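Local coordinates for putative thioesterase II (Thermobifida fusca, PDB 3BBJ), which probably hydrolyses acyl thioesters such as acyl-CoA, as a putative thioesterase built from two hot-dog units in one chain, at residues G18-A23 / L50-H55; Y40-L45 / S61-H66; T6-A11 / P191-P196; A121-I126 / D252-R257; Q131-D136 / D158-L163. One frame throughout, in Å; residues are numbered along the deposited sequence.

Contact 1: G18-A23 / L50-H55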
# COMPACT_ATOMS: atom_id res chain seq x y z
N GLY A 18 -8.52 5.29 28.94
CA GLY A 18 -7.26 5.40 29.69
C GLY A 18 -6.18 5.91 28.76
O GLY A 18 -6.43 6.16 27.59
N GLU A 19 -4.95 6.06 29.25
CA GLU A 19 -3.92 6.62 28.41
C GLU A 19 -3.45 5.57 27.39
O GLU A 19 -3.06 4.45 27.75
CB GLU A 19 -2.79 7.28 29.21
CG GLU A 19 -1.70 6.39 29.77
CD GLU A 19 -0.44 7.20 30.07
OE1 GLU A 19 -0.49 8.45 30.01
OE2 GLU A 19 0.61 6.58 30.36
N ASN A 20 -3.55 5.96 26.11
CA ASN A 20 -3.30 5.10 24.95
C ASN A 20 -4.30 3.93 24.87
O ASN A 20 -3.98 2.87 24.30
CB ASN A 20 -1.87 4.57 24.99
CG ASN A 20 -0.84 5.67 25.11
OD1 ASN A 20 -0.79 6.59 24.28
ND2 ASN A 20 -0.01 5.59 26.15
N ARG A 21 -5.50 4.15 25.41
CA ARG A 21 -6.53 3.10 25.52
C ARG A 21 -7.94 3.63 25.26
O ARG A 21 -8.38 4.63 25.86
CB ARG A 21 -6.46 2.42 26.89
CG ARG A 21 -5.39 1.34 26.99
CD ARG A 21 -5.82 0.06 26.28
N TYR A 22 -8.64 2.94 24.37
CA TYR A 22 -9.97 3.34 23.93
C TYR A 22 -10.91 2.16 23.91
O TYR A 22 -10.47 1.02 23.82
CB TYR A 22 -9.90 3.97 22.54
CG TYR A 22 -9.14 5.27 22.48
CD1 TYR A 22 -7.75 5.30 22.48
CD2 TYR A 22 -9.81 6.48 22.41
CE1 TYR A 22 -7.04 6.51 22.43
CE2 TYR A 22 -9.12 7.68 22.33
CZ TYR A 22 -7.75 7.69 22.35
OH TYR A 22 -7.09 8.91 22.30
N ALA A 23 -12.20 2.44 24.02
CA ALA A 23 -13.24 1.42 23.96
C ALA A 23 -14.13 1.72 22.77
O ALA A 23 -14.37 2.89 22.43
CB ALA A 23 -14.06 1.41 25.25
N LEU A 50 -6.08 9.64 15.34
CA LEU A 50 -6.15 11.10 15.24
C LEU A 50 -6.42 11.75 16.60
O LEU A 50 -6.10 12.91 16.81
CB LEU A 50 -7.24 11.52 14.25
CG LEU A 50 -7.05 11.06 12.80
CD1 LEU A 50 -8.32 11.33 12.00
CD2 LEU A 50 -5.87 11.75 12.21
N ALA A 51 -7.05 11.00 17.51
CA ALA A 51 -7.26 11.47 18.88
C ALA A 51 -5.90 11.63 19.58
O ALA A 51 -5.73 12.50 20.44
CB ALA A 51 -8.15 10.52 19.66
N GLU A 52 -4.94 10.80 19.19
CA GLU A 52 -3.60 10.82 19.78
C GLU A 52 -2.62 11.74 19.07
O GLU A 52 -1.46 11.85 19.48
CB GLU A 52 -3.04 9.39 19.81
CG GLU A 52 -3.83 8.45 20.73
CD GLU A 52 -3.59 8.73 22.21
OE1 GLU A 52 -2.40 8.71 22.63
OE2 GLU A 52 -4.57 8.94 22.96
N SER A 53 -3.08 12.43 18.03
CA SER A 53 -2.20 13.19 17.16
C SER A 53 -2.47 14.68 17.19
O SER A 53 -3.61 15.12 17.40
CB SER A 53 -2.36 12.70 15.72
OG SER A 53 -1.61 13.49 14.81
N ASP A 54 -1.40 15.43 16.92
CA ASP A 54 -1.44 16.89 16.83
C ASP A 54 -1.80 17.35 15.41
O ASP A 54 -1.98 18.53 15.16
CB ASP A 54 -0.11 17.52 17.31
CG ASP A 54 1.13 16.69 16.92
OD1 ASP A 54 0.99 15.61 16.32
OD2 ASP A 54 2.26 17.13 17.23
N HIS A 55 -1.91 16.41 14.48
CA HIS A 55 -2.29 16.71 13.11
C HIS A 55 -3.69 16.20 12.83
O HIS A 55 -4.16 15.26 13.47
CB HIS A 55 -1.28 16.11 12.15
CG HIS A 55 0.12 16.57 12.39
ND1 HIS A 55 0.52 17.87 12.14
CD2 HIS A 55 1.20 15.92 12.86
CE1 HIS A 55 1.80 17.99 12.45
NE2 HIS A 55 2.24 16.82 12.89
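A beta hairpin at the margin of the N-terminal hot-dog unit meets the C-terminal end of helix 38-51, with Tyr22 reaching across to Ala51 and Glu52. The polar link is the hydrogen bond from Tyr22 OH to Glu52 OE2, 2.6 Å long. OE2 lies in the plane of the phenol, at its edge, and receives the bond on its anti lone pair, away from OE1. The carboxylate plane is turned 82° from the ring, so the acid meets the hydroxyl end without stacking on the aromatic face. The bend of the Glu52 chain at CG (chi2 -73°) accounts for this delivery. Beside the bond, Ala51 CB packs 3.3 Å from Tyr22 OH and 3.9 Å from Tyr22 CZ.

Strands 14-18 and 21-26 form the hairpin, closed by a type II turn from Gly18 to Arg21. Two backbone bonds close it, Gly18 N to Arg21 O at 3.2 Å and Arg21 N to Gly18 O at 3.1 Å. Strand 72-82 pairs with the hairpin on its inner side, and its Ile76 and Thr78 also touch the Tyr22 side chain. Past the helix end the chain folds into an ST turn, in which His55 N donates to Ser53 OG over 3.0 Å with an N-H...O angle of 166°; Ser53 OG is further hydrogen-bonded to Thr108 OG1.

Contact 2: Y40-L45 / S61-H66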
# COMPACT_ATOMS: atom_id res chain seq x y z
N TYR A 40 -14.92 -0.84 8.26
CA TYR A 40 -15.55 -0.34 9.48
C TYR A 40 -14.55 -0.35 10.64
O TYR A 40 -14.51 0.59 11.42
CB TYR A 40 -16.82 -1.16 9.79
CG TYR A 40 -17.42 -0.86 11.16
CD1 TYR A 40 -18.03 0.36 11.43
CD2 TYR A 40 -17.37 -1.81 12.17
CE1 TYR A 40 -18.56 0.61 12.67
CE2 TYR A 40 -17.90 -1.57 13.42
CZ TYR A 40 -18.50 -0.36 13.67
OH TYR A 40 -19.04 -0.14 14.93
N LEU A 41 -13.76 -1.41 10.74
CA LEU A 41 -12.74 -1.53 11.78
C LEU A 41 -11.61 -0.52 11.56
O LEU A 41 -10.97 -0.05 12.51
CB LEU A 41 -12.16 -2.94 11.81
CG LEU A 41 -13.12 -4.14 11.88
CD1 LEU A 41 -12.29 -5.39 11.97
CD2 LEU A 41 -14.10 -4.08 13.06
N MSE A 42 -11.36 -0.18 10.28
CA MSE A 42 -10.38 0.86 9.95
C MSE A 42 -10.82 2.24 10.44
O MSE A 42 -10.02 3.00 10.98
CB MSE A 42 -10.10 0.87 8.45
CG MSE A 42 -9.10 -0.25 8.04
SE MSE A 42 -9.02 -0.66 6.15
CE MSE A 42 -9.18 1.13 5.44
N THR A 43 -12.10 2.54 10.25
CA THR A 43 -12.72 3.80 10.60
C THR A 43 -12.56 4.08 12.09
O THR A 43 -12.23 5.20 12.51
CB THR A 43 -14.23 3.76 10.22
OG1 THR A 43 -14.37 3.78 8.79
CG2 THR A 43 -14.97 4.93 10.81
N VAL A 44 -12.78 3.04 12.88
CA VAL A 44 -12.66 3.10 14.33
C VAL A 44 -11.20 3.28 14.74
O VAL A 44 -10.89 4.08 15.64
CB VAL A 44 -13.25 1.82 14.97
CG1 VAL A 44 -12.70 1.59 16.37
CG2 VAL A 44 -14.78 1.90 15.00
N LEU A 45 -10.29 2.55 14.10
CA LEU A 45 -8.88 2.68 14.41
C LEU A 45 -8.38 4.04 13.97
O LEU A 45 -7.58 4.66 14.67
CB LEU A 45 -8.06 1.58 13.74
CG LEU A 45 -8.15 0.14 14.26
CD1 LEU A 45 -7.02 -0.68 13.60
CD2 LEU A 45 -8.06 0.06 15.79
N SER A 61 -2.22 5.25 5.67
CA SER A 61 -2.65 4.29 6.66
C SER A 61 -2.45 2.87 6.12
O SER A 61 -3.00 2.52 5.07
CB SER A 61 -4.13 4.53 6.97
OG SER A 61 -4.38 5.90 7.29
N SER A 62 -1.66 2.07 6.83
CA SER A 62 -1.41 0.66 6.52
C SER A 62 -1.95 -0.22 7.62
O SER A 62 -1.60 -0.07 8.80
CB SER A 62 0.08 0.38 6.38
OG SER A 62 0.81 1.09 7.36
N TYR A 63 -2.79 -1.18 7.22
CA TYR A 63 -3.46 -2.05 8.15
C TYR A 63 -3.17 -3.52 7.82
O TYR A 63 -3.26 -3.95 6.66
CB TYR A 63 -4.97 -1.83 8.07
CG TYR A 63 -5.47 -0.44 8.44
CD1 TYR A 63 -5.77 -0.13 9.77
CD2 TYR A 63 -5.72 0.53 7.47
CE1 TYR A 63 -6.24 1.10 10.13
CE2 TYR A 63 -6.22 1.78 7.82
CZ TYR A 63 -6.46 2.06 9.17
OH TYR A 63 -6.95 3.28 9.57
N HIS A 64 -2.86 -4.28 8.87
CA HIS A 64 -2.66 -5.73 8.77
C HIS A 64 -3.75 -6.43 9.57
O HIS A 64 -3.91 -6.13 10.74
CB HIS A 64 -1.27 -6.11 9.24
CG HIS A 64 -0.21 -5.76 8.24
ND1 HIS A 64 0.37 -6.71 7.43
CD2 HIS A 64 0.32 -4.57 7.87
CE1 HIS A 64 1.26 -6.12 6.65
NE2 HIS A 64 1.23 -4.82 6.89
N PHE A 65 -4.49 -7.33 8.92
CA PHE A 65 -5.66 -8.00 9.50
C PHE A 65 -5.26 -9.37 9.97
O PHE A 65 -4.78 -10.17 9.18
CB PHE A 65 -6.79 -8.15 8.47
CG PHE A 65 -7.37 -6.84 8.05
CD1 PHE A 65 -6.75 -6.07 7.09
CD2 PHE A 65 -8.54 -6.37 8.64
CE1 PHE A 65 -7.28 -4.82 6.73
CE2 PHE A 65 -9.08 -5.13 8.27
CZ PHE A 65 -8.45 -4.36 7.32
N HIS A 66 -5.47 -9.65 11.25
CA HIS A 66 -5.02 -10.91 11.83
C HIS A 66 -6.14 -11.92 11.96
O HIS A 66 -5.96 -13.11 11.61
CB HIS A 66 -4.40 -10.66 13.21
CG HIS A 66 -3.30 -9.65 13.19
ND1 HIS A 66 -2.24 -9.72 12.30
CD2 HIS A 66 -3.09 -8.55 13.94
CE1 HIS A 66 -1.43 -8.71 12.52
NE2 HIS A 66 -1.92 -7.98 13.50
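Leu45 N donates to Leu41 O at 3.1 Å, the helical bond that holds one turn of helix 38-51 in shape while Leu45 and Met42, three residues apart, meet Tyr63 of strand 57-65. Met42, present as selenomethionine, and Tyr63 carry the contact together. Met42 CG stands over the centre of the Tyr63 ring, 3.4 Å from the centroid and only 7° off the ring normal, which is CH-pi geometry. The selenium continues past that face, lying obliquely to the Tyr63 ring with Met42 SE 4.3 Å from its centroid. It then meets the edge of Phe65, where Met42 SE is 3.9 Å from Phe65 CZ and 85° off that ring's normal. Both are Met-aromatic contacts. The bend at chi3 (39°) leaves the terminal methyl beside the rim of Tyr63, Met42 CE 3.9 Å from Tyr63 CE2. Leu45 CD1 closes on the edge of the same ring, 4.0 Å from Tyr63 CE1.

In hot-dog terms this is the central helix packed on its sheet. The other side of the strand faces the dimer partner, where Ser62 OG and His64 NE2 bond to His64 and Ser62 of the second subunit. Leu220 and Trp222 of strand 217-224 also touch Met42. With one ring face covered by CG and two ring edges met by other atoms, cohesion here rests on dispersion and CH-pi attraction among buried side chains.

Contact 3: T6-A11 / P191-P196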
# COMPACT_ATOMS: atom_id res chain seq x y z
N THR A 6 -26.03 10.27 11.70
CA THR A 6 -26.18 9.14 10.80
C THR A 6 -25.76 7.92 11.62
O THR A 6 -25.01 8.05 12.61
CB THR A 6 -25.22 9.22 9.58
OG1 THR A 6 -23.85 9.17 10.03
CG2 THR A 6 -25.45 10.50 8.78
N ARG A 7 -26.25 6.74 11.22
CA ARG A 7 -25.88 5.48 11.90
C ARG A 7 -24.35 5.31 12.07
O ARG A 7 -23.87 4.86 13.09
CB ARG A 7 -26.40 4.27 11.13
CG ARG A 7 -26.33 2.99 11.91
CD ARG A 7 -26.41 1.78 11.04
NE ARG A 7 -26.36 0.58 11.87
CZ ARG A 7 -27.41 -0.18 12.20
NH1 ARG A 7 -28.63 0.07 11.72
NH2 ARG A 7 -27.22 -1.22 12.98
N PHE A 8 -23.61 5.68 11.04
CA PHE A 8 -22.14 5.64 11.03
C PHE A 8 -21.52 6.46 12.15
O PHE A 8 -20.57 6.01 12.80
CB PHE A 8 -21.65 6.17 9.69
CG PHE A 8 -20.15 6.19 9.53
CD1 PHE A 8 -19.47 5.04 9.18
CD2 PHE A 8 -19.43 7.39 9.66
CE1 PHE A 8 -18.08 5.07 8.99
CE2 PHE A 8 -18.04 7.41 9.48
CZ PHE A 8 -17.38 6.25 9.14
N ASP A 9 -22.01 7.68 12.35
CA ASP A 9 -21.50 8.56 13.43
C ASP A 9 -21.59 7.85 14.79
O ASP A 9 -20.65 7.85 15.57
CB ASP A 9 -22.27 9.88 13.50
CG ASP A 9 -21.93 10.83 12.36
OD1 ASP A 9 -20.84 10.68 11.75
OD2 ASP A 9 -22.74 11.76 12.08
N SER A 10 -22.74 7.24 15.05
CA SER A 10 -22.96 6.50 16.29
C SER A 10 -22.15 5.21 16.34
O SER A 10 -21.48 4.92 17.34
CB SER A 10 -24.46 6.16 16.43
OG SER A 10 -24.68 5.20 17.45
N ALA A 11 -22.22 4.45 15.25
CA ALA A 11 -21.53 3.17 15.14
C ALA A 11 -19.99 3.23 15.27
O ALA A 11 -19.37 2.25 15.68
CB ALA A 11 -21.90 2.49 13.82
N PRO A 191 -16.77 13.40 5.50
CA PRO A 191 -16.22 12.53 4.47
C PRO A 191 -14.91 11.84 4.85
O PRO A 191 -14.70 10.67 4.52
CB PRO A 191 -15.92 13.51 3.31
CG PRO A 191 -16.82 14.62 3.50
CD PRO A 191 -17.15 14.72 4.96
N LEU A 192 -14.05 12.55 5.56
CA LEU A 192 -12.73 12.03 5.89
C LEU A 192 -12.82 10.85 6.80
O LEU A 192 -12.01 9.92 6.72
CB LEU A 192 -11.88 13.12 6.53
CG LEU A 192 -11.52 14.25 5.58
CD1 LEU A 192 -11.13 15.51 6.37
CD2 LEU A 192 -10.39 13.78 4.65
N ALA A 193 -13.82 10.89 7.69
CA ALA A 193 -14.07 9.80 8.63
C ALA A 193 -14.54 8.55 7.88
O ALA A 193 -14.29 7.44 8.31
CB ALA A 193 -15.13 10.24 9.66
N PHE A 194 -15.21 8.77 6.75
CA PHE A 194 -15.86 7.70 5.96
C PHE A 194 -14.94 7.07 4.91
O PHE A 194 -15.19 5.95 4.47
CB PHE A 194 -17.10 8.30 5.29
CG PHE A 194 -17.71 7.45 4.19
CD1 PHE A 194 -18.30 6.23 4.47
CD2 PHE A 194 -17.76 7.93 2.88
CE1 PHE A 194 -18.88 5.46 3.45
CE2 PHE A 194 -18.34 7.17 1.85
CZ PHE A 194 -18.90 5.94 2.14
N LEU A 195 -13.87 7.76 4.53
CA LEU A 195 -12.94 7.23 3.52
C LEU A 195 -12.42 5.82 3.85
O LEU A 195 -12.45 4.95 2.98
CB LEU A 195 -11.79 8.22 3.24
CG LEU A 195 -12.19 9.52 2.51
CD1 LEU A 195 -11.01 10.42 2.26
CD2 LEU A 195 -12.87 9.20 1.18
N PRO A 196 -11.98 5.59 5.09
CA PRO A 196 -11.48 4.23 5.42
C PRO A 196 -12.52 3.11 5.24
O PRO A 196 -12.14 1.96 4.91
CB PRO A 196 -11.03 4.35 6.89
CG PRO A 196 -11.59 5.65 7.41
CD PRO A 196 -11.87 6.53 6.22
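Phe8 contributes the most buried surface, and it points from the short helix 7-11 at the backbone of Ala193 and Phe194 in helix 191-198. Its ring arrives edge-first: Phe8 CZ lies 3.4 Å from Ala193 O, with that oxygen close to the ring plane. The same CZ is 3.8 Å from Phe194 CA, approached obliquely, and 4.4 Å from Phe194 CB. On the neighbouring edge carbon, Phe8 CE2 sits 4.1 Å from Ala193 CB. The aromatic rim therefore abuts the backbone where Ala193 joins Phe194. It reaches that far because chi1 of -180° extends CG directly opposite the backbone nitrogen. Replacing Phe8 with an alanine would probably open a gap beside Ala193 and Phe194 and deprive the two helices of their main side-chain link.

Thr6 caps the first helix, its OG1 accepting a weak bond from Asp9 N at 3.3 Å. The second is kinked at Pro196, whose nitrogen makes no bond to the preceding turn, and Leu192 O is instead taken up by Gln46 NE2 of helix 38-51.

Around this junction, Thr43 of helix 38-51 touches both Phe8 and Pro196, while Leu180 of strand 173-180 touches both Phe8 and Phe194. Leu195 and Pro196 rest on strand 217-224, and the meeting of helices 7-11 and 191-198 thus has helix 38-51 and strands 173-180 and 217-224 as its neighbours.

Contact 4: A121-I126 / D252-R257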
# COMPACT_ATOMS: atom_id res chain seq x y z
N ALA A 121 -3.41 13.68 -12.99
CA ALA A 121 -3.96 12.88 -14.06
C ALA A 121 -5.49 13.08 -14.00
O ALA A 121 -6.06 13.24 -12.92
CB ALA A 121 -3.60 11.43 -13.86
N PRO A 122 -6.16 13.05 -15.17
CA PRO A 122 -7.62 13.24 -15.18
C PRO A 122 -8.37 12.07 -14.54
O PRO A 122 -7.87 10.94 -14.53
CB PRO A 122 -7.94 13.27 -16.67
CG PRO A 122 -6.88 12.41 -17.27
CD PRO A 122 -5.64 12.81 -16.52
N GLN A 123 -9.55 12.35 -13.99
CA GLN A 123 -10.40 11.29 -13.49
C GLN A 123 -10.84 10.49 -14.71
O GLN A 123 -11.16 11.08 -15.74
CB GLN A 123 -11.64 11.83 -12.77
CG GLN A 123 -12.55 10.71 -12.23
CD GLN A 123 -13.99 11.11 -12.05
OE1 GLN A 123 -14.31 12.05 -11.31
NE2 GLN A 123 -14.87 10.38 -12.71
N PRO A 124 -10.85 9.15 -14.61
CA PRO A 124 -11.35 8.37 -15.74
C PRO A 124 -12.85 8.63 -15.98
O PRO A 124 -13.57 9.00 -15.05
CB PRO A 124 -11.08 6.92 -15.32
CG PRO A 124 -11.00 6.96 -13.83
CD PRO A 124 -10.41 8.29 -13.49
N ALA A 125 -13.30 8.48 -17.21
CA ALA A 125 -14.70 8.73 -17.54
C ALA A 125 -15.62 7.76 -16.81
O ALA A 125 -15.53 6.54 -17.01
CB ALA A 125 -14.92 8.62 -19.05
N ILE A 126 -16.47 8.31 -15.95
CA ILE A 126 -17.51 7.55 -15.25
C ILE A 126 -18.85 8.22 -15.54
O ILE A 126 -18.95 9.45 -15.45
CB ILE A 126 -17.30 7.51 -13.72
CG1 ILE A 126 -15.91 6.96 -13.38
CG2 ILE A 126 -18.38 6.67 -13.07
CD1 ILE A 126 -15.70 6.66 -11.91
N ASP A 252 -9.67 3.62 -6.18
CA ASP A 252 -9.43 5.06 -6.15
C ASP A 252 -10.78 5.74 -5.96
O ASP A 252 -11.81 5.26 -6.45
CB ASP A 252 -8.74 5.52 -7.43
CG ASP A 252 -7.37 4.87 -7.62
OD1 ASP A 252 -6.56 4.92 -6.68
OD2 ASP A 252 -7.12 4.27 -8.69
N LEU A 253 -10.77 6.83 -5.19
CA LEU A 253 -11.97 7.61 -4.94
C LEU A 253 -11.75 9.07 -5.32
O LEU A 253 -10.71 9.66 -5.00
CB LEU A 253 -12.36 7.52 -3.46
CG LEU A 253 -12.62 6.16 -2.82
CD1 LEU A 253 -12.90 6.28 -1.29
CD2 LEU A 253 -13.76 5.46 -3.52
N TRP A 254 -12.74 9.64 -6.02
CA TRP A 254 -12.76 11.06 -6.39
C TRP A 254 -13.99 11.70 -5.78
O TRP A 254 -15.00 11.03 -5.49
CB TRP A 254 -12.85 11.24 -7.90
CG TRP A 254 -11.69 10.75 -8.68
CD1 TRP A 254 -10.69 11.51 -9.23
CD2 TRP A 254 -11.40 9.39 -9.03
NE1 TRP A 254 -9.79 10.70 -9.90
CE2 TRP A 254 -10.21 9.40 -9.79
CE3 TRP A 254 -12.03 8.18 -8.77
CZ2 TRP A 254 -9.63 8.22 -10.28
CZ3 TRP A 254 -11.47 7.01 -9.27
CH2 TRP A 254 -10.28 7.04 -10.01
N ASP A 255 -13.93 13.01 -5.60
CA ASP A 255 -15.07 13.75 -5.05
C ASP A 255 -15.98 14.29 -6.16
O ASP A 255 -15.70 14.11 -7.35
CB ASP A 255 -14.58 14.89 -4.12
CG ASP A 255 -13.97 16.08 -4.87
OD1 ASP A 255 -13.76 16.04 -6.11
OD2 ASP A 255 -13.68 17.08 -4.18
N ALA A 256 -17.05 14.95 -5.73
CA ALA A 256 -18.01 15.61 -6.63
C ALA A 256 -17.33 16.47 -7.69
O ALA A 256 -17.81 16.57 -8.81
CB ALA A 256 -19.00 16.48 -5.81
N ARG A 257 -16.21 17.09 -7.33
CA ARG A 257 -15.48 18.00 -8.23
C ARG A 257 -14.49 17.31 -9.13
O ARG A 257 -13.83 17.97 -9.92
CB ARG A 257 -14.74 19.06 -7.40
CG ARG A 257 -15.67 19.86 -6.50
CD ARG A 257 -14.98 20.35 -5.26
NE ARG A 257 -13.88 21.26 -5.58
CZ ARG A 257 -13.14 21.88 -4.67
NH1 ARG A 257 -13.36 21.69 -3.36
NH2 ARG A 257 -12.16 22.68 -5.08
O HOH W 1 -6.76 10.36 -11.17
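Gln123 lies across the indole of Trp254, with its aliphatic part over the five-membered ring and its amide plane inclined 47° to the aromatic plane. Gln123 CG stands 3.4 Å from the centroid of that ring and 1° off the normal, a CH-pi contact reached because the chain is extended and CG lies opposite the backbone nitrogen (chi1 -180°). Next along the chain, Pro124 crosses obliquely at the six-membered ring, Pro124 CD closing tightly to 3.3 Å from Trp254 CZ2. The glutamine's end is tied back to its own segment: Gln123 NE2 donates to Pro124 O at 3.0 Å, limiting rotation of the amide. In the indole plane, one water takes a weak bond from Trp254 NE1 and gives another to Ala121 O. A leucine in place of Trp254 would probably leave the methylenes of Gln123 without their flat support and this water without its indole donor.

Ala121 to Pro124 adopt polyproline II angles, and Ala121 also bonds to the second subunit's backbone. Leu253 meets Leu195 and Ala198 of helix 191-198, whereas Trp254, next in strand 246-254, takes the alternate side: an extended segment crossing the outer face of a hot-dog sheet.

Contact 5: Q131-D136 / D158-L163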
# COMPACT_ATOMS: atom_id res chain seq x y z
N GLN A 131 -27.30 8.14 -14.33
CA GLN A 131 -27.28 7.07 -15.34
C GLN A 131 -26.85 5.72 -14.76
O GLN A 131 -26.91 4.70 -15.44
CB GLN A 131 -26.36 7.42 -16.51
CG GLN A 131 -26.87 8.56 -17.40
CD GLN A 131 -25.89 8.92 -18.50
OE1 GLN A 131 -25.25 8.04 -19.10
NE2 GLN A 131 -25.75 10.21 -18.77
N CYS A 132 -26.42 5.73 -13.50
CA CYS A 132 -25.94 4.52 -12.82
C CYS A 132 -27.09 3.75 -12.20
O CYS A 132 -28.18 4.29 -11.98
CB CYS A 132 -24.90 4.86 -11.75
SG CYS A 132 -23.35 5.49 -12.40
N ARG A 133 -26.80 2.50 -11.86
CA ARG A 133 -27.80 1.56 -11.39
C ARG A 133 -27.47 0.98 -10.02
O ARG A 133 -26.37 0.50 -9.78
CB ARG A 133 -27.93 0.45 -12.43
CG ARG A 133 -29.12 -0.46 -12.24
CD ARG A 133 -29.39 -1.25 -13.51
NE ARG A 133 -30.25 -2.40 -13.28
CZ ARG A 133 -30.63 -3.25 -14.23
NH1 ARG A 133 -30.24 -3.08 -15.49
NH2 ARG A 133 -31.42 -4.28 -13.91
N ARG A 134 -28.46 1.01 -9.14
CA ARG A 134 -28.33 0.51 -7.77
C ARG A 134 -29.16 -0.76 -7.62
O ARG A 134 -30.19 -0.94 -8.27
CB ARG A 134 -28.82 1.59 -6.81
CG ARG A 134 -28.66 1.26 -5.34
CD ARG A 134 -29.20 2.39 -4.47
NE ARG A 134 -28.57 3.67 -4.79
CZ ARG A 134 -28.91 4.83 -4.24
NH1 ARG A 134 -29.85 4.91 -3.30
NH2 ARG A 134 -28.28 5.94 -4.62
N VAL A 135 -28.69 -1.66 -6.76
CA VAL A 135 -29.39 -2.90 -6.44
C VAL A 135 -30.01 -2.75 -5.05
O VAL A 135 -29.29 -2.62 -4.06
CB VAL A 135 -28.45 -4.11 -6.47
CG1 VAL A 135 -29.22 -5.39 -6.21
CG2 VAL A 135 -27.74 -4.21 -7.78
N ASP A 136 -31.34 -2.72 -4.98
CA ASP A 136 -32.05 -2.54 -3.71
C ASP A 136 -31.73 -3.73 -2.81
O ASP A 136 -32.00 -4.87 -3.19
CB ASP A 136 -33.56 -2.40 -3.92
N ASP A 158 -22.06 -0.80 -17.29
CA ASP A 158 -21.12 -1.88 -17.56
C ASP A 158 -20.73 -2.63 -16.29
O ASP A 158 -20.50 -3.84 -16.33
CB ASP A 158 -19.86 -1.34 -18.25
CG ASP A 158 -20.10 -0.98 -19.69
OD1 ASP A 158 -21.15 -1.39 -20.23
OD2 ASP A 158 -19.23 -0.31 -20.29
N SER A 159 -20.61 -1.91 -15.18
CA SER A 159 -20.26 -2.55 -13.91
C SER A 159 -21.39 -3.44 -13.41
O SER A 159 -21.16 -4.56 -12.94
CB SER A 159 -19.90 -1.50 -12.87
OG SER A 159 -18.79 -0.76 -13.32
N TYR A 160 -22.62 -2.93 -13.53
CA TYR A 160 -23.80 -3.72 -13.17
C TYR A 160 -23.85 -4.97 -14.03
O TYR A 160 -24.00 -6.07 -13.52
CB TYR A 160 -25.09 -2.92 -13.40
CG TYR A 160 -26.35 -3.63 -12.91
CD1 TYR A 160 -26.87 -4.73 -13.61
CD2 TYR A 160 -27.00 -3.22 -11.76
CE1 TYR A 160 -28.02 -5.39 -13.16
CE2 TYR A 160 -28.15 -3.86 -11.30
CZ TYR A 160 -28.66 -4.94 -12.01
OH TYR A 160 -29.80 -5.57 -11.55
N ALA A 161 -23.72 -4.78 -15.33
CA ALA A 161 -23.73 -5.90 -16.27
C ALA A 161 -22.71 -6.94 -15.86
O ALA A 161 -22.97 -8.14 -15.94
CB ALA A 161 -23.46 -5.42 -17.72
N ALA A 162 -21.55 -6.48 -15.41
CA ALA A 162 -20.47 -7.38 -14.99
C ALA A 162 -20.85 -8.19 -13.75
O ALA A 162 -20.71 -9.41 -13.72
CB ALA A 162 -19.20 -6.58 -14.73
N LEU A 163 -21.34 -7.50 -12.73
CA LEU A 163 -21.73 -8.13 -11.48
C LEU A 163 -22.92 -9.08 -11.67
O LEU A 163 -22.96 -10.14 -11.04
CB LEU A 163 -22.08 -7.07 -10.43
CG LEU A 163 -20.88 -6.26 -9.93
CD1 LEU A 163 -21.33 -5.03 -9.17
CD2 LEU A 163 -20.01 -7.16 -9.08
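One face of the Tyr160 ring carries the Arg133 side chain, stacked as a cation-pi pair: guanidinium and ring centres lie 3.7 Å apart, with planes inclined by 26°. The guanidinium in turn has Tyr160 CZ over one of its faces, offset toward the rim. The stack lies at the surface, where the delocalised charge of Arg133 can probably remain in touch with solvent. Arg133 NE sits 3.2 Å from Tyr160 CE2, and further down the chain Arg133 CD makes a CH-pi contact, 3.7 Å from the ring centroid. The overlap therefore runs from methylene to charged group. The extended Arg133 chain, with CG anti to the backbone nitrogen (chi1 -168°), is laid along the aromatic surface. From the other side of the ring plane, Val135 CG2 comes in obliquely to 3.6 Å from Tyr160 CE2.

Here the weakly bonded strand 133-134, at one margin of the strands of this chain, packs against helix 157-163 in the C-terminal hot-dog unit. Arg133 bonds through its backbone to Phe155 in strand 151-155, while Arg134, next in the strand, forms a salt bridge with Asp154. Within the helix, Ala162 N donates to Asp158 O at 3.0 Å, and Ser159 OG is hydrogen-bonded to Cys175 N of strand 173-180.

In the fold
Contacts 1 and 2 share helix 38-51 of the N-terminal hot-dog unit, their centres 15 Å apart and their segments alternating along the chain. Contact 3 closes the longest loop, enclosing contacts 1, 2 and 5, and touches contact 2 where Thr43 CG2 meets Phe8 CZ at 3.2 Å. It also reaches contact 4, Leu195 CD2 lying 3.8 Å from Leu253 CD1, and probably joins the two units, its centre about 10 Å from that of the chain. Contact 5 is nested inside contact 4, both in the C-terminal unit, with centres 18 Å apart. Contacts 1 and 5 lie farthest apart, about 40 Å between centres, on opposite sides of the centre of a probable double hot-dog chain.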